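Local coordinates for cell division control protein 45 cdc45 putative (Entamoeba histolytica, PDB 6CC2) that probably serves DNA replication as the Cdc45 subunit of the CMG (Cdc45-MCM-GINS) helicase, and may undergo a regulatory conformational switch, at residues I189-N194 with D199-A204; A499-T504 with V530-A535; I283-G288 with S459-K464. All coordinates share one frame; numbering follows the deposited sequence.

Interaction 1: I189-N194 with D199-A204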
loop_
_atom_site.group_PDB
_atom_site.type_symbol
_atom_site.label_atom_id
_atom_site.label_comp_id
_atom_site.label_asym_id
_atom_site.label_seq_id
_atom_site.Cartn_x
_atom_site.Cartn_y
_atom_site.Cartn_z
ATOM N N ILE A 189 -6.334 13.729 -15.842
ATOM C CA ILE A 189 -7.654 14.172 -16.288
ATOM C C ILE A 189 -7.856 15.638 -15.941
ATOM O O ILE A 189 -8.301 16.430 -16.769
ATOM C CB ILE A 189 -8.761 13.295 -15.667
ATOM C CG1 ILE A 189 -8.634 11.848 -16.173
ATOM C CG2 ILE A 189 -10.126 13.883 -15.971
ATOM C CD1 ILE A 189 -9.512 10.859 -15.419
ATOM N N ALA A 190 -7.544 16.011 -14.702
ATOM C CA ALA A 190 -7.765 17.389 -14.270
ATOM C C ALA A 190 -6.935 18.371 -15.099
ATOM O O ALA A 190 -7.416 19.441 -15.462
ATOM C CB ALA A 190 -7.437 17.526 -12.788
ATOM N N LYS A 191 -5.692 18.001 -15.424
ATOM C CA LYS A 191 -4.830 18.879 -16.201
ATOM C C LYS A 191 -5.366 19.054 -17.609
ATOM O O LYS A 191 -5.418 20.172 -18.130
ATOM C CB LYS A 191 -3.412 18.312 -16.243
ATOM C CG LYS A 191 -2.664 18.398 -14.917
ATOM C CD LYS A 191 -1.240 17.844 -15.015
ATOM C CE LYS A 191 -0.424 18.509 -16.120
ATOM N NZ LYS A 191 -0.446 19.998 -16.045
ATOM N N LYS A 192 -5.771 17.945 -18.243
ATOM C CA LYS A 192 -6.280 18.021 -19.612
ATOM C C LYS A 192 -7.534 18.876 -19.689
ATOM O O LYS A 192 -7.765 19.590 -20.686
ATOM C CB LYS A 192 -6.554 16.611 -20.132
ATOM C CG LYS A 192 -7.123 16.556 -21.554
ATOM C CD LYS A 192 -6.147 17.133 -22.582
ATOM C CE LYS A 192 -6.628 16.871 -23.997
ATOM N NZ LYS A 192 -5.625 17.298 -25.010
ATOM N N LEU A 193 -8.366 18.813 -18.653
ATOM C CA LEU A 193 -9.647 19.527 -18.659
ATOM C C LEU A 193 -9.561 20.921 -18.040
ATOM O O LEU A 193 -10.606 21.569 -17.857
ATOM C CB LEU A 193 -10.696 18.703 -17.912
ATOM C CG LEU A 193 -10.976 17.314 -18.492
ATOM C CD1 LEU A 193 -11.959 16.552 -17.605
ATOM C CD2 LEU A 193 -11.529 17.436 -19.909
ATOM N N ASN A 194 -8.361 21.392 -17.732
ATOM C CA ASN A 194 -8.135 22.699 -17.099
ATOM C C ASN A 194 -8.878 22.805 -15.768
ATOM O O ASN A 194 -9.460 23.834 -15.431
ATOM C CB ASN A 194 -8.517 23.836 -18.038
ATOM C CG ASN A 194 -7.424 24.152 -19.033
ATOM O OD1 ASN A 194 -6.245 23.918 -18.764
ATOM N ND2 ASN A 194 -7.802 24.698 -20.174
ATOM N N ASP A 199 -3.299 21.648 -4.940
ATOM C CA ASP A 199 -3.280 20.637 -3.882
ATOM C C ASP A 199 -3.265 19.216 -4.448
ATOM O O ASP A 199 -2.827 18.274 -3.772
ATOM C CB ASP A 199 -4.505 20.802 -2.980
ATOM C CG ASP A 199 -4.243 21.698 -1.791
ATOM O OD1 ASP A 199 -3.064 21.896 -1.431
ATOM O OD2 ASP A 199 -5.224 22.190 -1.205
HETATM N N MSE A 200 -3.789 19.025 -5.660
HETATM C CA MSE A 200 -3.798 17.697 -6.267
HETATM C C MSE A 200 -2.384 17.110 -6.393
HETATM O O MSE A 200 -2.209 15.890 -6.422
HETATM C CB MSE A 200 -4.452 17.755 -7.633
HETATM C CG MSE A 200 -5.928 18.049 -7.592
HETATM SE SE MSE A 200 -6.644 18.258 -9.368
HETATM C CE MSE A 200 -8.500 18.402 -8.865
ATOM N N TYR A 201 -1.362 17.955 -6.440
ATOM C CA TYR A 201 0.004 17.434 -6.519
ATOM C C TYR A 201 0.458 16.812 -5.198
ATOM O O TYR A 201 1.205 15.821 -5.191
ATOM C CB TYR A 201 0.963 18.542 -6.958
ATOM C CG TYR A 201 0.839 18.841 -8.446
ATOM C CD1 TYR A 201 1.609 18.142 -9.367
ATOM C CD2 TYR A 201 -0.069 19.782 -8.924
ATOM C CE1 TYR A 201 1.492 18.391 -10.728
ATOM C CE2 TYR A 201 -0.181 20.043 -10.280
ATOM C CZ TYR A 201 0.607 19.340 -11.175
ATOM O OH TYR A 201 0.480 19.586 -12.525
ATOM N N TRP A 202 0.057 17.396 -4.065
ATOM C CA TRP A 202 0.289 16.760 -2.768
ATOM C C TRP A 202 -0.349 15.382 -2.717
ATOM O O TRP A 202 0.288 14.394 -2.335
ATOM C CB TRP A 202 -0.277 17.662 -1.673
ATOM C CG TRP A 202 -0.328 17.102 -0.286
ATOM C CD1 TRP A 202 -1.444 16.976 0.500
ATOM C CD2 TRP A 202 0.770 16.634 0.499
ATOM N NE1 TRP A 202 -1.106 16.501 1.735
ATOM C CE2 TRP A 202 0.249 16.257 1.758
ATOM C CE3 TRP A 202 2.152 16.533 0.283
ATOM C CZ2 TRP A 202 1.060 15.762 2.784
ATOM C CZ3 TRP A 202 2.947 16.025 1.292
ATOM C CH2 TRP A 202 2.402 15.650 2.530
ATOM N N TYR A 203 -1.623 15.294 -3.113
ATOM C CA TYR A 203 -2.296 13.990 -3.117
ATOM C C TYR A 203 -1.599 13.043 -4.081
ATOM O O TYR A 203 -1.316 11.896 -3.743
ATOM C CB TYR A 203 -3.768 14.190 -3.482
ATOM C CG TYR A 203 -4.496 15.146 -2.543
ATOM C CD1 TYR A 203 -4.175 15.227 -1.207
ATOM C CD2 TYR A 203 -5.510 15.969 -3.020
ATOM C CE1 TYR A 203 -4.828 16.107 -0.351
ATOM C CE2 TYR A 203 -6.177 16.856 -2.180
ATOM C CZ TYR A 203 -5.826 16.914 -0.840
ATOM O OH TYR A 203 -6.456 17.771 0.016
ATOM N N ALA A 204 -1.289 13.518 -5.291
ATOM C CA ALA A 204 -0.618 12.649 -6.247
ATOM C C ALA A 204 0.738 12.193 -5.726
ATOM O O ALA A 204 1.161 11.045 -5.975
ATOM C CB ALA A 204 -0.455 13.371 -7.592
#

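Interaction 2: A499-T504 with V530-A535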
loop_
_atom_site.group_PDB
_atom_site.type_symbol
_atom_site.label_atom_id
_atom_site.label_comp_id
_atom_site.label_asym_id
_atom_site.label_seq_id
_atom_site.Cartn_x
_atom_site.Cartn_y
_atom_site.Cartn_z
ATOM N N ALA A 499 -5.283 -19.803 -6.478
ATOM C CA ALA A 499 -6.013 -20.985 -6.927
ATOM C C ALA A 499 -5.667 -22.182 -6.050
ATOM O O ALA A 499 -6.552 -22.919 -5.592
ATOM C CB ALA A 499 -5.697 -21.280 -8.393
ATOM N N LYS A 500 -4.372 -22.383 -5.788
ATOM C CA LYS A 500 -3.967 -23.580 -5.063
ATOM C C LYS A 500 -4.250 -23.454 -3.568
ATOM O O LYS A 500 -4.583 -24.456 -2.919
ATOM C CB LYS A 500 -2.481 -23.871 -5.330
ATOM C CG LYS A 500 -2.174 -24.179 -6.813
ATOM C CD LYS A 500 -3.056 -25.288 -7.350
ATOM C CE LYS A 500 -2.793 -25.580 -8.829
ATOM N NZ LYS A 500 -3.738 -26.604 -9.347
ATOM N N PHE A 501 -4.131 -22.256 -3.003
ATOM C CA PHE A 501 -4.517 -22.064 -1.614
ATOM C C PHE A 501 -6.007 -22.370 -1.430
ATOM O O PHE A 501 -6.399 -23.047 -0.467
ATOM C CB PHE A 501 -4.217 -20.636 -1.167
ATOM C CG PHE A 501 -4.445 -20.396 0.312
ATOM C CD1 PHE A 501 -5.703 -20.058 0.783
ATOM C CD2 PHE A 501 -3.406 -20.522 1.217
ATOM C CE1 PHE A 501 -5.915 -19.842 2.144
ATOM C CE2 PHE A 501 -3.610 -20.308 2.569
ATOM C CZ PHE A 501 -4.863 -19.988 3.037
ATOM N N THR A 502 -6.842 -21.900 -2.350
ATOM C CA THR A 502 -8.275 -22.122 -2.212
ATOM C C THR A 502 -8.643 -23.565 -2.531
ATOM O O THR A 502 -9.513 -24.143 -1.880
ATOM C CB THR A 502 -9.065 -21.153 -3.092
ATOM O OG1 THR A 502 -8.729 -21.326 -4.460
ATOM C CG2 THR A 502 -8.787 -19.746 -2.680
ATOM N N GLN A 503 -7.973 -24.172 -3.515
ATOM C CA GLN A 503 -8.210 -25.579 -3.821
ATOM C C GLN A 503 -7.854 -26.474 -2.633
ATOM O O GLN A 503 -8.550 -27.470 -2.374
ATOM C CB GLN A 503 -7.424 -25.994 -5.064
ATOM C CG GLN A 503 -7.993 -25.448 -6.367
ATOM C CD GLN A 503 -7.152 -25.813 -7.580
ATOM O OE1 GLN A 503 -6.412 -26.796 -7.567
ATOM N NE2 GLN A 503 -7.262 -25.014 -8.638
ATOM N N THR A 504 -6.795 -26.130 -1.893
ATOM C CA THR A 504 -6.454 -26.892 -0.700
ATOM C C THR A 504 -7.576 -26.815 0.326
ATOM O O THR A 504 -8.006 -27.837 0.886
ATOM C CB THR A 504 -5.135 -26.381 -0.102
ATOM O OG1 THR A 504 -4.090 -26.469 -1.084
ATOM C CG2 THR A 504 -4.763 -27.191 1.113
ATOM N N VAL A 530 -0.462 -31.252 10.262
ATOM C CA VAL A 530 0.338 -32.052 9.335
ATOM C C VAL A 530 -0.485 -32.430 8.106
ATOM O O VAL A 530 -0.002 -32.301 6.970
ATOM C CB VAL A 530 0.899 -33.295 10.050
ATOM C CG1 VAL A 530 1.438 -34.305 9.062
ATOM C CG2 VAL A 530 1.999 -32.871 11.020
ATOM N N LYS A 531 -1.735 -32.835 8.318
ATOM C CA LYS A 531 -2.626 -33.156 7.211
ATOM C C LYS A 531 -2.766 -31.966 6.267
ATOM O O LYS A 531 -2.683 -32.108 5.032
ATOM C CB LYS A 531 -3.989 -33.575 7.761
ATOM C CG LYS A 531 -5.022 -33.909 6.709
ATOM C CD LYS A 531 -6.364 -34.238 7.363
ATOM C CE LYS A 531 -7.401 -34.646 6.326
ATOM N NZ LYS A 531 -8.715 -34.929 6.952
ATOM N N TYR A 532 -2.985 -30.781 6.828
ATOM C CA TYR A 532 -3.116 -29.574 6.014
ATOM C C TYR A 532 -1.830 -29.237 5.273
ATOM O O TYR A 532 -1.860 -28.862 4.091
ATOM C CB TYR A 532 -3.529 -28.403 6.895
ATOM C CG TYR A 532 -3.582 -27.110 6.129
ATOM C CD1 TYR A 532 -4.619 -26.860 5.240
ATOM C CD2 TYR A 532 -2.581 -26.166 6.236
ATOM C CE1 TYR A 532 -4.659 -25.706 4.515
ATOM C CE2 TYR A 532 -2.623 -25.004 5.516
ATOM C CZ TYR A 532 -3.667 -24.778 4.652
ATOM O OH TYR A 532 -3.697 -23.631 3.917
ATOM N N LYS A 533 -0.677 -29.357 5.939
ATOM C CA LYS A 533 0.572 -29.059 5.252
ATOM C C LYS A 533 0.784 -30.012 4.083
ATOM O O LYS A 533 1.255 -29.594 3.012
ATOM C CB LYS A 533 1.741 -29.138 6.245
ATOM C CG LYS A 533 1.759 -27.952 7.233
ATOM C CD LYS A 533 2.579 -28.272 8.500
ATOM C CE LYS A 533 4.040 -28.077 8.289
ATOM N NZ LYS A 533 4.834 -28.409 9.541
ATOM N N LYS A 534 0.437 -31.291 4.263
ATOM C CA LYS A 534 0.597 -32.261 3.180
ATOM C C LYS A 534 -0.335 -31.943 2.016
ATOM O O LYS A 534 0.063 -32.061 0.851
ATOM C CB LYS A 534 0.355 -33.682 3.693
ATOM C CG LYS A 534 1.421 -34.164 4.674
ATOM C CD LYS A 534 1.210 -35.625 5.079
ATOM C CE LYS A 534 -0.118 -35.824 5.802
ATOM N NZ LYS A 534 -0.198 -37.141 6.495
ATOM N N ALA A 535 -1.574 -31.550 2.318
ATOM C CA ALA A 535 -2.534 -31.204 1.271
ATOM C C ALA A 535 -2.110 -29.957 0.521
ATOM O O ALA A 535 -2.246 -29.879 -0.713
ATOM C CB ALA A 535 -3.923 -30.993 1.883
HETATM O O HOH W 1 -5.835 -23.217 2.258
#

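Interaction 3: I283-G288 with S459-K464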
loop_
_atom_site.group_PDB
_atom_site.type_symbol
_atom_site.label_atom_id
_atom_site.label_comp_id
_atom_site.label_asym_id
_atom_site.label_seq_id
_atom_site.Cartn_x
_atom_site.Cartn_y
_atom_site.Cartn_z
ATOM N N ILE A 283 21.006 -6.263 11.137
ATOM C CA ILE A 283 20.712 -5.999 12.535
ATOM C C ILE A 283 19.488 -6.740 13.038
ATOM O O ILE A 283 19.121 -6.584 14.213
ATOM C CB ILE A 283 20.542 -4.483 12.762
ATOM C CG1 ILE A 283 19.472 -3.901 11.848
ATOM C CG2 ILE A 283 21.871 -3.785 12.528
ATOM C CD1 ILE A 283 19.239 -2.436 12.047
ATOM N N TRP A 284 18.839 -7.546 12.197
ATOM C CA TRP A 284 17.718 -8.372 12.630
ATOM C C TRP A 284 18.142 -9.817 12.878
ATOM O O TRP A 284 17.287 -10.702 12.957
ATOM C CB TRP A 284 16.592 -8.328 11.603
ATOM C CG TRP A 284 15.841 -7.027 11.557
ATOM C CD1 TRP A 284 16.009 -5.931 12.370
ATOM C CD2 TRP A 284 14.797 -6.687 10.651
ATOM N NE1 TRP A 284 15.124 -4.941 12.024
ATOM C CE2 TRP A 284 14.370 -5.375 10.967
ATOM C CE3 TRP A 284 14.183 -7.360 9.590
ATOM C CZ2 TRP A 284 13.347 -4.743 10.278
ATOM C CZ3 TRP A 284 13.166 -6.717 8.899
ATOM C CH2 TRP A 284 12.765 -5.419 9.244
ATOM N N THR A 285 19.421 -10.062 12.970
ATOM C CA THR A 285 19.928 -11.404 13.218
ATOM C C THR A 285 19.930 -11.685 14.722
ATOM O O THR A 285 19.416 -10.902 15.530
ATOM C CB THR A 285 21.320 -11.560 12.611
ATOM O OG1 THR A 285 22.179 -10.537 13.126
ATOM C CG2 THR A 285 21.255 -11.449 11.092
ATOM N N SER A 286 20.484 -12.829 15.119
ATOM C CA SER A 286 20.578 -13.155 16.533
ATOM C C SER A 286 21.477 -12.144 17.237
ATOM O O SER A 286 22.562 -11.811 16.745
ATOM C CB SER A 286 21.118 -14.573 16.709
ATOM O OG SER A 286 22.362 -14.724 16.048
ATOM N N ARG A 287 21.020 -11.648 18.389
ATOM C CA ARG A 287 21.699 -10.556 19.085
ATOM C C ARG A 287 21.781 -9.303 18.212
ATOM O O ARG A 287 22.689 -8.473 18.358
ATOM C CB ARG A 287 23.098 -10.981 19.552
ATOM C CG ARG A 287 23.098 -11.789 20.838
ATOM C CD ARG A 287 24.472 -12.363 21.127
ATOM N NE ARG A 287 24.605 -12.775 22.523
ATOM C CZ ARG A 287 25.639 -13.458 23.005
ATOM N NH1 ARG A 287 26.636 -13.811 22.204
ATOM N NH2 ARG A 287 25.674 -13.793 24.288
ATOM N N GLY A 288 20.827 -9.157 17.291
ATOM C CA GLY A 288 20.868 -8.042 16.360
ATOM C C GLY A 288 20.893 -6.689 17.040
ATOM O O GLY A 288 21.397 -5.720 16.470
ATOM N N SER A 459 11.843 -12.777 2.639
ATOM C CA SER A 459 12.305 -12.600 1.263
ATOM C C SER A 459 13.567 -11.778 1.192
ATOM O O SER A 459 14.472 -12.082 0.400
ATOM C CB SER A 459 11.211 -11.937 0.422
ATOM O OG SER A 459 10.099 -12.790 0.275
ATOM N N ARG A 460 13.654 -10.714 2.001
ATOM C CA ARG A 460 14.895 -9.933 2.026
ATOM C C ARG A 460 16.050 -10.718 2.633
ATOM O O ARG A 460 17.197 -10.611 2.168
ATOM C CB ARG A 460 14.647 -8.629 2.794
ATOM C CG ARG A 460 13.651 -7.706 2.116
ATOM C CD ARG A 460 13.626 -6.302 2.773
ATOM N NE ARG A 460 12.659 -5.410 2.124
ATOM C CZ ARG A 460 12.897 -4.679 1.067
ATOM N NH1 ARG A 460 14.115 -4.650 0.519
ATOM N NH2 ARG A 460 11.918 -3.921 0.565
ATOM N N ARG A 461 15.783 -11.500 3.667
ATOM C CA ARG A 461 16.859 -12.236 4.339
ATOM C C ARG A 461 17.498 -13.249 3.397
ATOM O O ARG A 461 18.721 -13.424 3.394
ATOM C CB ARG A 461 16.307 -12.924 5.580
ATOM C CG ARG A 461 17.283 -13.931 6.193
ATOM C CD ARG A 461 16.881 -14.234 7.621
ATOM N NE ARG A 461 17.098 -13.080 8.470
ATOM C CZ ARG A 461 16.987 -13.087 9.791
ATOM N NH1 ARG A 461 16.667 -14.208 10.418
ATOM N NH2 ARG A 461 17.199 -11.975 10.479
ATOM N N TYR A 462 16.684 -13.907 2.569
ATOM C CA TYR A 462 17.177 -14.956 1.685
ATOM C C TYR A 462 17.258 -14.537 0.228
ATOM O O TYR A 462 17.683 -15.350 -0.618
ATOM C CB TYR A 462 16.310 -16.203 1.855
ATOM C CG TYR A 462 16.360 -16.695 3.280
ATOM C CD1 TYR A 462 17.555 -17.180 3.824
ATOM C CD2 TYR A 462 15.248 -16.662 4.086
ATOM C CE1 TYR A 462 17.619 -17.597 5.137
ATOM C CE2 TYR A 462 15.299 -17.084 5.398
ATOM C CZ TYR A 462 16.484 -17.561 5.916
ATOM O OH TYR A 462 16.552 -17.988 7.225
ATOM N N LYS A 463 16.956 -13.277 -0.081
ATOM C CA LYS A 463 17.037 -12.742 -1.432
ATOM C C LYS A 463 16.221 -13.618 -2.388
ATOM O O LYS A 463 16.675 -14.020 -3.457
ATOM C CB LYS A 463 18.487 -12.617 -1.911
ATOM C CG LYS A 463 19.356 -11.728 -1.064
ATOM C CD LYS A 463 18.799 -10.336 -0.927
ATOM C CE LYS A 463 19.761 -9.415 -0.181
ATOM N NZ LYS A 463 20.921 -9.013 -1.027
ATOM N N LYS A 464 14.998 -13.932 -1.969
ATOM C CA LYS A 464 14.111 -14.799 -2.730
ATOM C C LYS A 464 12.685 -14.459 -2.312
ATOM O O LYS A 464 12.307 -14.768 -1.180
ATOM C CB LYS A 464 14.424 -16.265 -2.448
ATOM C CG LYS A 464 13.416 -17.274 -3.025
ATOM C CD LYS A 464 13.344 -17.258 -4.528
ATOM C CE LYS A 464 12.541 -18.450 -5.043
ATOM N NZ LYS A 464 12.307 -18.400 -6.513
#

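Interaction 1: I189-N194 with D199-A204
The short loop between two successive helices brings Ala190, in the last turn of helix 182-192, against selenomethionine Met200, near the start of helix 199-213. The first helix closes with a Schellman motif in which Asn194, at positive phi, is the C-prime residue: Lys195 N returns to Ala190 O and Asn194 N to Lys191 O. The buried pair is apolar. Met200 runs out straight beyond CG, with chi2 and chi3 both near 175°, and this carries its SE to 3.6 Å from Ala190 CB; its CE methyl lies farther along, 4.2 Å from Ala190 CB. Beside them Lys191 crosses Tyr201 at about a right angle. The lysine chain bends at chi3 and chi4, which lays its aliphatic part past the phenol oxygen, Lys191 CD being 3.5 Å from Tyr201 OH. No hydrogen bond joins the two segments, and Lys191 NZ bonds instead to Asn232 OD1. Helix 219-233 flanks this side, with Tyr228 on Lys191 and both Asn232 and Leu233 on Tyr201. Helix 33-48 packs on another, through Met45 on Ala190 and Met44 on Tyr203, while Leu187 of helix 182-192 lies against Met200, Tyr201 and Ala204.

Interaction 2: A499-T504 with V530-A535
Van der Waals packing between Thr504, Tyr532 and Ala535 makes up most of the contact between helices 494-508 and 529-537, whose axes, taken over these short segments, come within 10.9 Å at 138° between their N-to-C directions. The methyl of Thr504 does the touching: CG2 stands anti to the backbone N (OG1 at chi1 -57°), with Thr504 CG2 3.7 Å from Tyr532 CE1 and 4.0 Å from Ala535 CB. Phe501 and Tyr532 cross at about a right angle, Phe501 CE2 lying 3.6 Å from Tyr532 OH. Both aromatics also pack on the mixed sheet, Phe501 on Thr522, Tyr532 on Ile524, and both on Ile482.

On the polar side, a water bonds to Tyr532 OH at 2.7 Å, in the plane of the phenol ring, donates to Phe501 O at 2.8 Å, and sits over one face of the Phe501 ring. Thr504 OG1 gives its proton to Lys500 O at 2.8 Å, from the face of that carbonyl opposite to Thr504 N.

Thr504 thus turns its hydroxyl back to its own helix and offers carbon to the neighbour. With no direct hydrogen bond between the segments, the water connects the buried phenol oxygen to the opposing backbone.

Interaction 3: I283-G288 with S459-K464
Arg461 and Trp284 share the one direct hydrogen bond here: NH2 of Arg461 donates to the carbonyl O of Trp284 at 2.8 Å, with an N-H...O angle of 138°, well short of straight. The oxygen lies in the guanidinium plane, at its edge, yet the nitrogen stands above the carbonyl plane, 71° out of it, and uses no lone-pair direction. Arg461 gets there with CG anti to the backbone N (chi1 169°) and a bend at chi3.

Two looser van der Waals contacts flank the same nitrogen, Arg461 NH2 lying 3.9 Å from Trp284 CB and 4.1 Å from Thr285 CG2. Arg461 CG sits 3.6 Å above the centre of the Tyr462 ring.

Thr285 OG1 bonds to nearby Gly282 O, and Trp284 NE1 to Phe272 O of helix 267-273, the two rings meeting edge-to-face. Thr285 also opens a type II turn that ends at Gly288, where helix 288-298 begins. Helix 393-417 touches both partners, with Val408 and Ile412 on Trp284 and Leu415 and Leu416 on Arg461. Helix 275-281 packs on Trp284 through Arg275 and Ala278, which leaves the contact joining the loop after that helix to the last turn of helix 444-462.

Along the chain interaction 1 comes first, then interaction 3, then interaction 2. Interaction 1 lies across the centre of the chain from both others, its centre 46 Å from that of interaction 2 and 41 Å from that of interaction 3. The latter two are closer, 28 Å between centres and about 16 Å between nearest atoms. Strand 468-474 of the mixed sheet follows helix 444-462, and helices 494-508 and 529-537 pack on strands of that sheet. Interaction 1 packs two successive helices across a short loop, interaction 2 joins two helices beside the sheet, and interaction 3 joins the loop between helices 275-281 and 288-298 to the end of helix 444-462, linking parts of the chain far apart in sequence.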